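Local coordinates for cytoplasmic export protein 1 (Saccharomyces cerevisiae, PDB 3VWA) that takes part in nuclear tRNA export, and may collect tRNA from export receptors at the nuclear pore and pass aminoacylated tRNA to the translation machinery, at residues L56-K61 / T84-E89; P68-V73 / F147-C152; L298-S303 / P323-V328; D344-S349 / F359-Y364; K426-S431 / W438-I443. One frame throughout, in Å; residues are numbered along the deposited sequence.

Interaction 1. Residues L56-K61 / T84-E89; sequences LNAVHK and TFIVTE
Thr-84 OG1 is gripped from two quarters, by the carbonyl O of Asp-80 and by NH1 of Arg-47, while the methyl of the same side chain meets helix 56-61: CG2 lies 4.3 Å from Val-59 CG2. The contact belongs to the sheet-and-helix layer of the kinase-like domain, where helix 52-64, probably the counterpart of the αC helix of protein kinases, packs on the antiparallel sheet that includes strand 85-89. Threonine suits this place because its hydroxyl serves the neighbouring loops and its methyl serves the core. Two residues on, Ile-86 points the same way. Its CG1 stands anti to the carbonyl carbon (chi1 -57°) and the chain runs on extended (chi2 169°), which carries CD1 up to the helix backbone, 4.1 Å from Ala-58 O. Ala-58 is small enough to let it approach, with CB 4.3 Å from that methyl. Val-59 CG2 reaches the inner part of the same isoleucine, 4.3 Å from Ile-86 CG1, and its branching also lets it touch Thr-76 and Asp-78. Phe-85, between the two inward-facing residues, points from the other side of the strand, and its ring meets that of Phe-11. On the other flank of the helix Lys-61 NZ bonds to Asn-57 OD1 at 3.3 Å and meets His-60 ND1 close to the imidazole plane, at 3.2 Å.

Interaction 2. Residues P68-V73 / F147-C152; sequences PGLCTV and FGLELC
Cys-71 SG rests 4.0 Å from Phe-147 CB, so the sulfur meets the root of the phenylalanine rather than its ring. The thiol group stands anti to its own carbonyl carbon (chi1 -60°), which aims it at the other loop. Phe-147 is thrown the other way, with CG anti to the backbone N (chi1 174°), and its ring goes on to stack with Phe-43 and to meet Trp-26 edge-to-face. The second pair is Leu-70 and Leu-149, whose chains cross obliquely with CD1 of the former 4.1 Å from CD2 of the latter. Leu-70 has an ordinary staggered shape, whereas Leu-149 departs from the usual rotamers (chi1 -109°) at the head of a type I turn closed by Cys-152 N and Leu-149 O. Gly-69 and Gly-148 both take positive phi values, at which a side chain would press on the preceding carbonyl. By topology the loops probably correspond to the αC-β4 loop of protein kinases and the one following β8, where active kinases carry the DFG motif. With apolar carbon and sulfur as its only meeting surfaces, the contact depends on shape and on exclusion of water, and imposes little direction.

Interaction 3. Residues L298-S303 / P323-V328; sequences LLMTQS and PFLAIV
Phe-324 leads the contact, its ring taking the CD1 methyl of Leu-299 obliquely, at 4.0 Å from CD2 and 4.1 Å from CE2 of the ring. The setting is the all-helical, HEAT-repeat-containing part of the protein, where helix 283-303 packs beside helix 321-335. The two side chains cross at about a right angle, and Phe-324 also reaches Leu-259, Met-262, Leu-292 and Ile-296, so a broad flat group suits a place where three helices converge. Next in sequence, Leu-325 meets Met-300, present as selenomethionine, and these two side chains likewise cross at about a right angle. Leucine offers a branched end to the methyl of its partner and still touches Leu-345, which links this pair to helix 342-351. Met-300 makes the same connection from its own helix, through Gln-348 and Ser-349. A long unbranched residue suits that position, since the selenium and its methyl can extend well beyond the backbone of helix 283-303. The Met-300 chain is extended beyond CG (chi2 -168°) and delivers CE to the leucine, 3.9 Å from Leu-325 CD1 and 4.0 Å from Leu-325 CG.

Interaction 4. Residues D344-S349 / F359-Y364; sequences DLITQS and FLLLIY
Leu-361 does the apolar work alone on its side, thrusting its forked end between Ile-346 and Ser-349 of the neighbouring helix. CD2 approaches the tip of Ile-346, 4.3 Å from its CD1. The fork is put there by a side chain whose CG stands anti to the carbonyl carbon (chi1 -70°). Leucine suits the spot because one methyl, CD2, touches both the isoleucine tip and the serine hydroxyl, while CD1 packs against the serine carbonyl. Helices 342-351 and 355-368 are consecutive in the helical solenoid, and Ile-346 extends the same packing to Ile-381 of helix 374-387.

The polar bonding stays within one helix. Ser-349 OG sits between its backbone N and carbonyl carbon (chi1 74°), and from there it bonds to Ile-346 O at 2.9 Å, coming in well bent from the C=O direction (115°). That leaves the oxygen's flank to Leu-361, with OG 3.4 Å from CD2, and CD1 makes a methyl-to-carbonyl packing contact, 3.6 Å from Ser-349 O. Losing the hydroxyl, as with an alanine, is likely to leave Ile-346 O without this partner and open a small gap beside Leu-361 CD2. Serine is thus tolerated in an apolar seam because its hydroxyl spends its hydrogen on its own helix, so these two segments meet mainly by close packing of leucine methyls, with no polar bond between them.

Interaction 5. Residues K426-S431 / W438-I443; sequences KTQVDS and WTVIII
Thr-427 OG1 and Thr-439 OG1 meet at 2.7 Å, a close hydroxyl pair, probably hydrogen-bonded, between helix 413-427 and helix 433-446. These are consecutive helices of the helical solenoid, which contains HEAT repeats, and they are joined by a tight connection that begins with a type I turn from Thr-427 to Asp-430. The threonine side chains cross at a slant, and the methyl CG2 of Thr-439 fills the angle beside the hydroxyl pair, 3.4 Å from Thr-427 OG1 and 3.9 Å from Gln-428 CB. Gln-428 runs out extended from a CG anti to the backbone N (chi1 -173°), bringing OE1 to 4.2 Å from Ile-443 CD1 and NE2 alongside Val-440 CB, also at 4.2 Å.

Further out, the polar ends find other partners. Gln-428 NE2 bonds to Ala-464 O of helix 454-469, Thr-439 OG1 also bonds to Ile-435 O, and Thr-427 OG1 has a weak bond to Leu-424 O. Threonine suits both places because it pairs a hydroxyl with a methyl. A valine in place of Thr-439 would probably deprive both Thr-427 OG1 and Ile-435 O of a partner. Asp-430 helps hold the connection: its OD2 binds Asp-432 N and forms a salt bridge with Arg-397 NH2.

How the interactions relate
All five contacts are buried, but they divide between two domains. Interactions 1 and 2 lie in the kinase-like domain, their centres about 9 Å apart, and are tied directly: Asn-57 ND2 of the first bonds to the carbonyl O of Glu-150 and of Cys-152 in the second. Interactions 3 and 4 also touch, their centres about 10 Å apart, since Met-300 packs on Ser-349, so successive helices share one apolar seam. Interaction 5 stands further along the solenoid, about 24 Å from interaction 4 between centres and 68 Å from interaction 1. It alone has two hydroxyls meeting across it, probably as a hydrogen bond, near a helix-helix turn; the others join chiefly by apolar packing, interaction 4 with a buried serine taking part.

Interaction 1. Residues L56-K61 / T84-E89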
# COMPACT_ATOMS: atom_id res chain seq x y z
N LEU A 56 -12.51 25.35 27.26
CA LEU A 56 -13.89 25.79 26.86
C LEU A 56 -13.93 26.60 25.55
O LEU A 56 -14.82 26.45 24.73
CB LEU A 56 -14.55 26.59 28.01
CG LEU A 56 -15.41 25.90 29.10
CD1 LEU A 56 -15.49 24.37 28.99
CD2 LEU A 56 -14.99 26.36 30.50
N ASN A 57 -12.95 27.49 25.37
CA ASN A 57 -12.85 28.21 24.10
C ASN A 57 -12.60 27.22 22.97
O ASN A 57 -13.28 27.28 21.92
CB ASN A 57 -11.78 29.31 24.17
CG ASN A 57 -11.72 30.16 22.91
OD1 ASN A 57 -12.72 30.74 22.49
ND2 ASN A 57 -10.55 30.21 22.28
N ALA A 58 -11.67 26.26 23.18
CA ALA A 58 -11.40 25.23 22.18
C ALA A 58 -12.64 24.46 21.81
O ALA A 58 -12.91 24.30 20.63
CB ALA A 58 -10.31 24.24 22.61
N VAL A 59 -13.37 23.93 22.79
CA VAL A 59 -14.67 23.34 22.50
C VAL A 59 -15.57 24.22 21.64
O VAL A 59 -16.14 23.75 20.66
CB VAL A 59 -15.43 22.96 23.78
CG1 VAL A 59 -16.91 22.61 23.47
CG2 VAL A 59 -14.74 21.79 24.46
N HIS A 60 -15.68 25.50 22.00
CA HIS A 60 -16.62 26.40 21.33
C HIS A 60 -16.21 26.66 19.90
O HIS A 60 -17.00 26.56 18.94
CB HIS A 60 -16.74 27.70 22.15
CG HIS A 60 -17.59 28.76 21.50
ND1 HIS A 60 -17.09 29.94 21.11
CD2 HIS A 60 -18.94 28.76 21.15
CE1 HIS A 60 -18.07 30.68 20.53
NE2 HIS A 60 -19.20 29.95 20.56
N LYS A 61 -14.94 26.96 19.71
CA LYS A 61 -14.43 27.17 18.35
C LYS A 61 -14.54 25.90 17.47
O LYS A 61 -14.93 25.96 16.34
CB LYS A 61 -13.02 27.73 18.39
CG LYS A 61 -12.97 29.11 19.04
CD LYS A 61 -13.99 30.06 18.40
CE LYS A 61 -13.87 31.51 18.87
NZ LYS A 61 -14.68 31.76 20.10
N THR A 84 -14.68 15.66 29.00
CA THR A 84 -14.66 16.80 28.07
C THR A 84 -13.92 16.42 26.77
O THR A 84 -12.70 16.19 26.77
CB THR A 84 -14.17 18.07 28.79
OG1 THR A 84 -15.10 18.35 29.84
CG2 THR A 84 -14.13 19.28 27.86
N PHE A 85 -14.69 16.31 25.69
CA PHE A 85 -14.17 15.78 24.42
C PHE A 85 -14.43 16.68 23.24
O PHE A 85 -15.42 17.42 23.19
CB PHE A 85 -14.79 14.45 24.07
CG PHE A 85 -14.66 13.38 25.13
CD1 PHE A 85 -13.40 12.94 25.56
CD2 PHE A 85 -15.81 12.74 25.65
CE1 PHE A 85 -13.28 11.91 26.51
CE2 PHE A 85 -15.68 11.71 26.62
CZ PHE A 85 -14.42 11.30 27.04
N ILE A 86 -13.51 16.58 22.29
CA ILE A 86 -13.72 17.00 20.91
C ILE A 86 -13.50 15.76 20.05
O ILE A 86 -12.39 15.13 20.03
CB ILE A 86 -12.77 18.14 20.50
CG1 ILE A 86 -12.91 19.36 21.43
CG2 ILE A 86 -12.99 18.50 19.03
CD1 ILE A 86 -11.83 20.43 21.26
N VAL A 87 -14.54 15.39 19.31
CA VAL A 87 -14.47 14.19 18.48
C VAL A 87 -14.39 14.58 17.01
O VAL A 87 -15.25 15.35 16.50
CB VAL A 87 -15.66 13.23 18.73
CG1 VAL A 87 -15.38 11.89 18.09
CG2 VAL A 87 -15.89 13.03 20.23
N THR A 88 -13.35 14.07 16.33
CA THR A 88 -13.07 14.55 14.93
C THR A 88 -12.97 13.37 14.04
O THR A 88 -12.96 12.23 14.53
CB THR A 88 -11.71 15.28 14.81
OG1 THR A 88 -10.64 14.37 15.12
CG2 THR A 88 -11.66 16.48 15.73
N GLU A 89 -12.86 13.62 12.74
CA GLU A 89 -12.47 12.52 11.82
C GLU A 89 -11.13 11.90 12.32
O GLU A 89 -10.36 12.50 13.05
CB GLU A 89 -12.36 12.96 10.35
CG GLU A 89 -13.34 14.02 9.87
CD GLU A 89 -14.08 13.66 8.56
OE1 GLU A 89 -13.67 14.06 7.44
OE2 GLU A 89 -15.12 12.96 8.65

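Interaction 2. Residues P68-V73 / F147-C152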
# COMPACT_ATOMS: atom_id res chain seq x y z
N PRO A 68 -11.99 24.55 6.26
CA PRO A 68 -11.29 23.48 5.61
C PRO A 68 -9.82 23.60 6.04
O PRO A 68 -9.21 24.69 5.96
CB PRO A 68 -11.42 23.84 4.12
CG PRO A 68 -12.61 24.76 4.03
CD PRO A 68 -12.68 25.47 5.32
N GLY A 69 -9.24 22.50 6.47
CA GLY A 69 -7.89 22.51 6.96
C GLY A 69 -7.77 22.29 8.45
O GLY A 69 -6.73 21.83 8.90
N LEU A 70 -8.79 22.64 9.24
CA LEU A 70 -8.83 22.14 10.64
C LEU A 70 -9.27 20.68 10.71
O LEU A 70 -9.92 20.17 9.81
CB LEU A 70 -9.79 22.97 11.50
CG LEU A 70 -9.60 24.47 11.56
CD1 LEU A 70 -10.65 24.99 12.54
CD2 LEU A 70 -8.17 24.86 11.94
N CYS A 71 -8.91 19.99 11.79
CA CYS A 71 -9.51 18.68 12.04
C CYS A 71 -11.06 18.80 11.97
O CYS A 71 -11.66 19.65 12.61
CB CYS A 71 -9.05 18.11 13.40
SG CYS A 71 -7.27 17.84 13.63
N THR A 72 -11.71 17.96 11.18
CA THR A 72 -13.15 18.17 10.87
C THR A 72 -13.90 17.64 12.10
O THR A 72 -13.84 16.42 12.39
CB THR A 72 -13.56 17.46 9.55
OG1 THR A 72 -12.93 18.11 8.43
CG2 THR A 72 -15.12 17.50 9.29
N VAL A 73 -14.57 18.53 12.84
CA VAL A 73 -15.10 18.12 14.12
C VAL A 73 -16.44 17.44 13.91
O VAL A 73 -17.21 17.85 13.06
CB VAL A 73 -15.16 19.28 15.15
CG1 VAL A 73 -13.75 19.77 15.53
CG2 VAL A 73 -16.02 20.43 14.64
N PHE A 147 -4.94 21.41 14.63
CA PHE A 147 -5.66 21.27 15.85
C PHE A 147 -5.24 22.36 16.84
O PHE A 147 -4.14 22.92 16.73
CB PHE A 147 -5.40 19.91 16.45
CG PHE A 147 -6.01 19.74 17.79
CD1 PHE A 147 -7.39 19.51 17.91
CD2 PHE A 147 -5.21 19.86 18.95
CE1 PHE A 147 -7.98 19.35 19.17
CE2 PHE A 147 -5.80 19.71 20.21
CZ PHE A 147 -7.18 19.47 20.31
N GLY A 148 -6.10 22.63 17.82
CA GLY A 148 -5.68 23.49 18.93
C GLY A 148 -6.21 24.90 18.87
O GLY A 148 -5.52 25.86 18.50
N LEU A 149 -7.43 25.02 19.36
CA LEU A 149 -8.23 26.19 19.17
C LEU A 149 -8.38 26.93 20.53
O LEU A 149 -9.21 27.84 20.69
CB LEU A 149 -9.55 25.67 18.61
CG LEU A 149 -9.96 25.90 17.14
CD1 LEU A 149 -8.84 26.28 16.16
CD2 LEU A 149 -10.82 24.75 16.63
N GLU A 150 -7.53 26.55 21.50
CA GLU A 150 -7.57 27.13 22.87
C GLU A 150 -7.59 28.66 22.94
O GLU A 150 -8.31 29.25 23.76
CB GLU A 150 -6.41 26.63 23.73
CG GLU A 150 -6.40 25.12 23.94
CD GLU A 150 -5.80 24.34 22.79
OE1 GLU A 150 -5.33 24.94 21.81
OE2 GLU A 150 -5.78 23.09 22.87
N LEU A 151 -6.79 29.29 22.09
CA LEU A 151 -6.63 30.74 22.12
C LEU A 151 -7.43 31.42 21.01
O LEU A 151 -7.47 32.63 20.91
CB LEU A 151 -5.13 31.07 21.97
CG LEU A 151 -4.23 30.76 23.18
CD1 LEU A 151 -2.84 31.32 22.89
CD2 LEU A 151 -4.77 31.41 24.44
N CYS A 152 -8.04 30.63 20.15
CA CYS A 152 -8.62 31.14 18.93
C CYS A 152 -9.76 32.12 19.18
O CYS A 152 -10.73 31.83 19.92
CB CYS A 152 -9.13 29.98 18.09
SG CYS A 152 -9.83 30.52 16.53

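Interaction 3. Residues L298-S303 / P323-V328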
# COMPACT_ATOMS: atom_id res chain seq x y z
N LEU A 298 -13.67 1.72 -14.68
CA LEU A 298 -14.38 2.32 -15.80
C LEU A 298 -13.79 1.88 -17.13
O LEU A 298 -14.51 1.44 -18.02
CB LEU A 298 -14.46 3.85 -15.72
CG LEU A 298 -15.67 4.56 -15.06
CD1 LEU A 298 -16.98 3.80 -15.31
CD2 LEU A 298 -15.47 4.87 -13.57
N LEU A 299 -12.47 1.96 -17.25
CA LEU A 299 -11.81 1.59 -18.49
C LEU A 299 -12.02 0.11 -18.85
O LEU A 299 -12.03 -0.25 -20.02
CB LEU A 299 -10.32 1.84 -18.36
CG LEU A 299 -9.90 3.27 -18.14
CD1 LEU A 299 -8.40 3.22 -17.94
CD2 LEU A 299 -10.29 4.10 -19.35
N MSE A 300 -12.14 -0.73 -17.83
CA MSE A 300 -12.26 -2.18 -18.01
C MSE A 300 -13.66 -2.50 -18.47
O MSE A 300 -13.85 -3.42 -19.26
CB MSE A 300 -11.93 -2.86 -16.69
CG MSE A 300 -10.43 -3.08 -16.64
SE MSE A 300 -10.02 -4.30 -15.12
CE MSE A 300 -8.16 -3.69 -15.12
N THR A 301 -14.65 -1.77 -17.99
CA THR A 301 -15.98 -1.84 -18.60
C THR A 301 -15.98 -1.36 -20.08
O THR A 301 -16.59 -2.00 -20.95
CB THR A 301 -17.00 -1.12 -17.72
OG1 THR A 301 -17.05 -1.79 -16.46
CG2 THR A 301 -18.40 -1.09 -18.35
N GLN A 302 -15.28 -0.26 -20.37
CA GLN A 302 -15.09 0.23 -21.74
C GLN A 302 -14.48 -0.81 -22.65
O GLN A 302 -14.73 -0.82 -23.85
CB GLN A 302 -14.11 1.40 -21.75
CG GLN A 302 -14.62 2.81 -21.50
CD GLN A 302 -13.46 3.80 -21.57
OE1 GLN A 302 -12.29 3.41 -21.54
NE2 GLN A 302 -13.78 5.08 -21.69
N SER A 303 -13.61 -1.65 -22.07
CA SER A 303 -12.83 -2.66 -22.80
C SER A 303 -13.76 -3.67 -23.49
O SER A 303 -13.51 -4.09 -24.62
CB SER A 303 -11.91 -3.39 -21.82
OG SER A 303 -10.56 -3.43 -22.26
N PRO A 323 -0.61 0.44 -17.99
CA PRO A 323 0.20 1.35 -17.13
C PRO A 323 -0.43 1.70 -15.79
O PRO A 323 0.26 1.66 -14.79
CB PRO A 323 0.42 2.61 -17.99
CG PRO A 323 -0.10 2.27 -19.35
CD PRO A 323 -0.96 1.03 -19.28
N PHE A 324 -1.74 2.02 -15.77
CA PHE A 324 -2.42 2.38 -14.55
C PHE A 324 -2.45 1.20 -13.58
O PHE A 324 -2.26 1.37 -12.39
CB PHE A 324 -3.91 2.83 -14.79
CG PHE A 324 -4.08 4.15 -15.55
CD1 PHE A 324 -2.98 4.86 -16.04
CD2 PHE A 324 -5.37 4.64 -15.82
CE1 PHE A 324 -3.14 6.09 -16.73
CE2 PHE A 324 -5.55 5.84 -16.50
CZ PHE A 324 -4.44 6.56 -16.99
N LEU A 325 -2.71 0.00 -14.09
CA LEU A 325 -2.84 -1.17 -13.18
C LEU A 325 -1.46 -1.45 -12.61
O LEU A 325 -1.33 -1.93 -11.45
CB LEU A 325 -3.29 -2.37 -13.99
CG LEU A 325 -4.48 -3.26 -13.68
CD1 LEU A 325 -4.38 -4.54 -14.51
CD2 LEU A 325 -4.63 -3.64 -12.20
N ALA A 326 -0.41 -1.17 -13.39
CA ALA A 326 0.99 -1.36 -12.91
C ALA A 326 1.27 -0.46 -11.71
O ALA A 326 1.85 -0.89 -10.67
CB ALA A 326 2.03 -1.15 -14.04
N ILE A 327 0.76 0.76 -11.77
CA ILE A 327 0.90 1.68 -10.66
C ILE A 327 0.17 1.16 -9.46
O ILE A 327 0.66 1.26 -8.32
CB ILE A 327 0.30 3.03 -11.04
CG1 ILE A 327 0.75 3.46 -12.44
CG2 ILE A 327 0.53 4.10 -10.01
CD1 ILE A 327 2.16 3.97 -12.53
N VAL A 328 -1.04 0.65 -9.66
CA VAL A 328 -1.84 0.30 -8.53
C VAL A 328 -1.17 -0.93 -7.85
O VAL A 328 -1.05 -0.97 -6.62
CB VAL A 328 -3.30 0.02 -8.96
CG1 VAL A 328 -3.97 -0.96 -8.04
CG2 VAL A 328 -4.10 1.31 -8.98

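Interaction 4. Residues D344-S349 / F359-Y364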
# COMPACT_ATOMS: atom_id res chain seq x y z
N ASP A 344 -12.29 -7.36 -6.31
CA ASP A 344 -13.12 -7.34 -7.53
C ASP A 344 -12.39 -6.78 -8.72
O ASP A 344 -12.60 -7.24 -9.84
CB ASP A 344 -14.44 -6.58 -7.30
CG ASP A 344 -15.33 -7.25 -6.27
OD1 ASP A 344 -15.15 -8.46 -5.99
OD2 ASP A 344 -16.22 -6.57 -5.71
N LEU A 345 -11.48 -5.84 -8.47
CA LEU A 345 -10.67 -5.22 -9.51
C LEU A 345 -9.79 -6.26 -10.17
O LEU A 345 -9.71 -6.34 -11.39
CB LEU A 345 -9.82 -4.10 -8.90
CG LEU A 345 -9.19 -3.11 -9.92
CD1 LEU A 345 -9.11 -1.72 -9.31
CD2 LEU A 345 -7.80 -3.52 -10.38
N ILE A 346 -9.16 -7.08 -9.34
CA ILE A 346 -8.18 -8.05 -9.79
C ILE A 346 -8.91 -9.14 -10.55
O ILE A 346 -8.48 -9.54 -11.60
CB ILE A 346 -7.36 -8.60 -8.62
CG1 ILE A 346 -6.42 -7.51 -8.09
CG2 ILE A 346 -6.63 -9.89 -8.99
CD1 ILE A 346 -5.31 -7.11 -9.03
N THR A 347 -10.06 -9.56 -10.03
CA THR A 347 -10.98 -10.49 -10.77
C THR A 347 -11.36 -10.06 -12.18
O THR A 347 -11.26 -10.83 -13.15
CB THR A 347 -12.26 -10.72 -9.97
OG1 THR A 347 -11.89 -11.36 -8.75
CG2 THR A 347 -13.24 -11.65 -10.73
N GLN A 348 -11.79 -8.81 -12.29
CA GLN A 348 -12.21 -8.20 -13.54
C GLN A 348 -11.03 -8.16 -14.50
O GLN A 348 -11.13 -8.45 -15.72
CB GLN A 348 -12.64 -6.77 -13.18
CG GLN A 348 -14.03 -6.35 -13.63
CD GLN A 348 -14.13 -4.83 -13.87
OE1 GLN A 348 -13.49 -4.02 -13.19
NE2 GLN A 348 -14.91 -4.45 -14.87
N SER A 349 -9.87 -7.82 -13.95
CA SER A 349 -8.71 -7.76 -14.80
C SER A 349 -8.26 -9.13 -15.32
O SER A 349 -7.77 -9.20 -16.42
CB SER A 349 -7.62 -6.92 -14.15
OG SER A 349 -6.99 -7.61 -13.09
N PHE A 359 0.06 -10.71 -18.72
CA PHE A 359 1.50 -10.76 -18.34
C PHE A 359 1.75 -9.93 -17.04
O PHE A 359 2.52 -10.31 -16.14
CB PHE A 359 2.36 -10.16 -19.46
CG PHE A 359 2.62 -11.09 -20.64
CD1 PHE A 359 3.34 -12.29 -20.48
CD2 PHE A 359 2.20 -10.73 -21.94
CE1 PHE A 359 3.61 -13.11 -21.60
CE2 PHE A 359 2.44 -11.56 -23.03
CZ PHE A 359 3.16 -12.74 -22.86
N LEU A 360 1.10 -8.77 -16.95
CA LEU A 360 1.33 -7.93 -15.78
C LEU A 360 0.85 -8.65 -14.50
O LEU A 360 1.56 -8.60 -13.46
CB LEU A 360 0.68 -6.56 -15.93
CG LEU A 360 0.73 -5.67 -14.72
CD1 LEU A 360 2.14 -5.29 -14.16
CD2 LEU A 360 -0.09 -4.45 -15.06
N LEU A 361 -0.33 -9.30 -14.59
CA LEU A 361 -0.95 -9.96 -13.46
C LEU A 361 -0.14 -11.19 -13.05
O LEU A 361 -0.02 -11.52 -11.87
CB LEU A 361 -2.36 -10.46 -13.85
CG LEU A 361 -3.46 -9.42 -14.08
CD1 LEU A 361 -4.68 -10.07 -14.73
CD2 LEU A 361 -3.81 -8.76 -12.75
N LEU A 362 0.41 -11.89 -14.04
CA LEU A 362 1.20 -13.05 -13.73
C LEU A 362 2.39 -12.65 -12.88
O LEU A 362 2.67 -13.33 -11.92
CB LEU A 362 1.62 -13.83 -15.00
CG LEU A 362 0.55 -14.53 -15.81
CD1 LEU A 362 1.18 -15.09 -17.07
CD2 LEU A 362 -0.20 -15.65 -15.10
N ILE A 363 3.05 -11.54 -13.24
CA ILE A 363 4.13 -10.94 -12.42
C ILE A 363 3.77 -10.63 -10.98
O ILE A 363 4.61 -10.81 -10.12
CB ILE A 363 4.73 -9.66 -13.08
CG1 ILE A 363 5.54 -10.04 -14.30
CG2 ILE A 363 5.64 -8.89 -12.14
CD1 ILE A 363 5.49 -9.04 -15.44
N TYR A 364 2.53 -10.17 -10.71
CA TYR A 364 2.16 -9.80 -9.36
C TYR A 364 1.34 -10.89 -8.60
O TYR A 364 0.99 -10.63 -7.48
CB TYR A 364 1.40 -8.47 -9.33
CG TYR A 364 2.31 -7.23 -9.38
CD1 TYR A 364 2.77 -6.61 -8.20
CD2 TYR A 364 2.69 -6.70 -10.60
CE1 TYR A 364 3.63 -5.50 -8.25
CE2 TYR A 364 3.50 -5.57 -10.68
CZ TYR A 364 3.98 -4.98 -9.51
OH TYR A 364 4.81 -3.89 -9.69

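Interaction 5. Residues K426-S431 / W438-I443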
# COMPACT_ATOMS: atom_id res chain seq x y z
N LYS A 426 -1.12 -31.91 -21.67
CA LYS A 426 -1.20 -31.23 -22.94
C LYS A 426 0.01 -30.37 -23.22
O LYS A 426 0.58 -30.45 -24.28
CB LYS A 426 -2.47 -30.40 -23.06
CG LYS A 426 -2.76 -30.09 -24.52
CD LYS A 426 -3.71 -28.92 -24.71
CE LYS A 426 -3.56 -28.31 -26.11
NZ LYS A 426 -3.96 -26.86 -26.01
N THR A 427 0.43 -29.55 -22.27
CA THR A 427 1.60 -28.72 -22.51
C THR A 427 2.91 -29.50 -22.70
O THR A 427 3.85 -29.00 -23.24
CB THR A 427 1.71 -27.56 -21.47
OG1 THR A 427 2.18 -28.06 -20.20
CG2 THR A 427 0.30 -26.87 -21.33
N GLN A 428 2.95 -30.76 -22.30
CA GLN A 428 4.09 -31.59 -22.55
C GLN A 428 4.25 -31.96 -24.05
O GLN A 428 5.34 -32.38 -24.51
CB GLN A 428 4.04 -32.83 -21.64
CG GLN A 428 5.29 -33.69 -21.69
CD GLN A 428 5.43 -34.67 -20.53
OE1 GLN A 428 4.44 -35.13 -19.92
NE2 GLN A 428 6.69 -35.00 -20.22
N VAL A 429 3.18 -31.79 -24.83
CA VAL A 429 3.27 -32.05 -26.28
C VAL A 429 3.12 -30.72 -27.08
O VAL A 429 2.82 -30.69 -28.30
CB VAL A 429 2.27 -33.18 -26.70
CG1 VAL A 429 0.84 -32.83 -26.33
CG2 VAL A 429 2.34 -33.45 -28.20
N ASP A 430 3.33 -29.61 -26.38
CA ASP A 430 3.11 -28.29 -26.94
C ASP A 430 4.03 -28.11 -28.11
O ASP A 430 5.17 -28.59 -28.09
CB ASP A 430 3.42 -27.23 -25.87
CG ASP A 430 2.83 -25.86 -26.20
OD1 ASP A 430 1.77 -25.52 -25.66
OD2 ASP A 430 3.45 -25.11 -27.00
N SER A 431 3.56 -27.35 -29.11
CA SER A 431 4.39 -26.99 -30.24
C SER A 431 5.70 -26.26 -29.89
O SER A 431 6.67 -26.41 -30.59
CB SER A 431 3.57 -26.19 -31.26
OG SER A 431 3.01 -25.05 -30.64
N TRP A 438 9.85 -26.99 -19.82
CA TRP A 438 9.39 -26.50 -18.52
C TRP A 438 8.28 -27.37 -17.94
O TRP A 438 8.21 -27.52 -16.72
CB TRP A 438 8.98 -25.03 -18.56
CG TRP A 438 10.14 -24.11 -18.33
CD1 TRP A 438 10.94 -23.50 -19.29
CD2 TRP A 438 10.73 -23.73 -17.06
NE1 TRP A 438 11.94 -22.76 -18.71
CE2 TRP A 438 11.89 -22.88 -17.38
CE3 TRP A 438 10.46 -24.04 -15.73
CZ2 TRP A 438 12.68 -22.33 -16.39
CZ3 TRP A 438 11.29 -23.49 -14.74
CH2 TRP A 438 12.37 -22.66 -15.07
N THR A 439 7.41 -27.93 -18.78
CA THR A 439 6.35 -28.78 -18.26
C THR A 439 6.85 -29.92 -17.38
O THR A 439 6.26 -30.20 -16.33
CB THR A 439 5.46 -29.39 -19.38
OG1 THR A 439 4.84 -28.32 -20.11
CG2 THR A 439 4.33 -30.28 -18.75
N VAL A 440 7.91 -30.59 -17.81
CA VAL A 440 8.42 -31.71 -17.02
C VAL A 440 9.05 -31.26 -15.65
O VAL A 440 8.96 -31.99 -14.63
CB VAL A 440 9.32 -32.69 -17.88
CG1 VAL A 440 10.65 -32.07 -18.29
CG2 VAL A 440 9.57 -34.00 -17.16
N ILE A 441 9.65 -30.08 -15.67
CA ILE A 441 10.19 -29.39 -14.47
C ILE A 441 9.03 -29.10 -13.55
O ILE A 441 9.05 -29.52 -12.40
CB ILE A 441 10.95 -28.09 -14.86
CG1 ILE A 441 12.05 -28.39 -15.88
CG2 ILE A 441 11.60 -27.41 -13.66
CD1 ILE A 441 13.20 -29.22 -15.33
N ILE A 442 7.95 -28.50 -14.08
CA ILE A 442 6.81 -28.13 -13.22
C ILE A 442 6.12 -29.36 -12.64
O ILE A 442 5.68 -29.35 -11.46
CB ILE A 442 5.76 -27.22 -13.97
CG1 ILE A 442 6.32 -25.83 -14.35
CG2 ILE A 442 4.52 -27.04 -13.16
CD1 ILE A 442 7.20 -25.19 -13.25
N ILE A 443 5.96 -30.40 -13.47
CA ILE A 443 5.36 -31.62 -12.98
C ILE A 443 6.23 -32.24 -11.82
O ILE A 443 5.66 -32.74 -10.86
CB ILE A 443 5.19 -32.68 -14.08
CG1 ILE A 443 4.13 -32.22 -15.05
CG2 ILE A 443 4.90 -34.06 -13.44
CD1 ILE A 443 4.12 -33.05 -16.33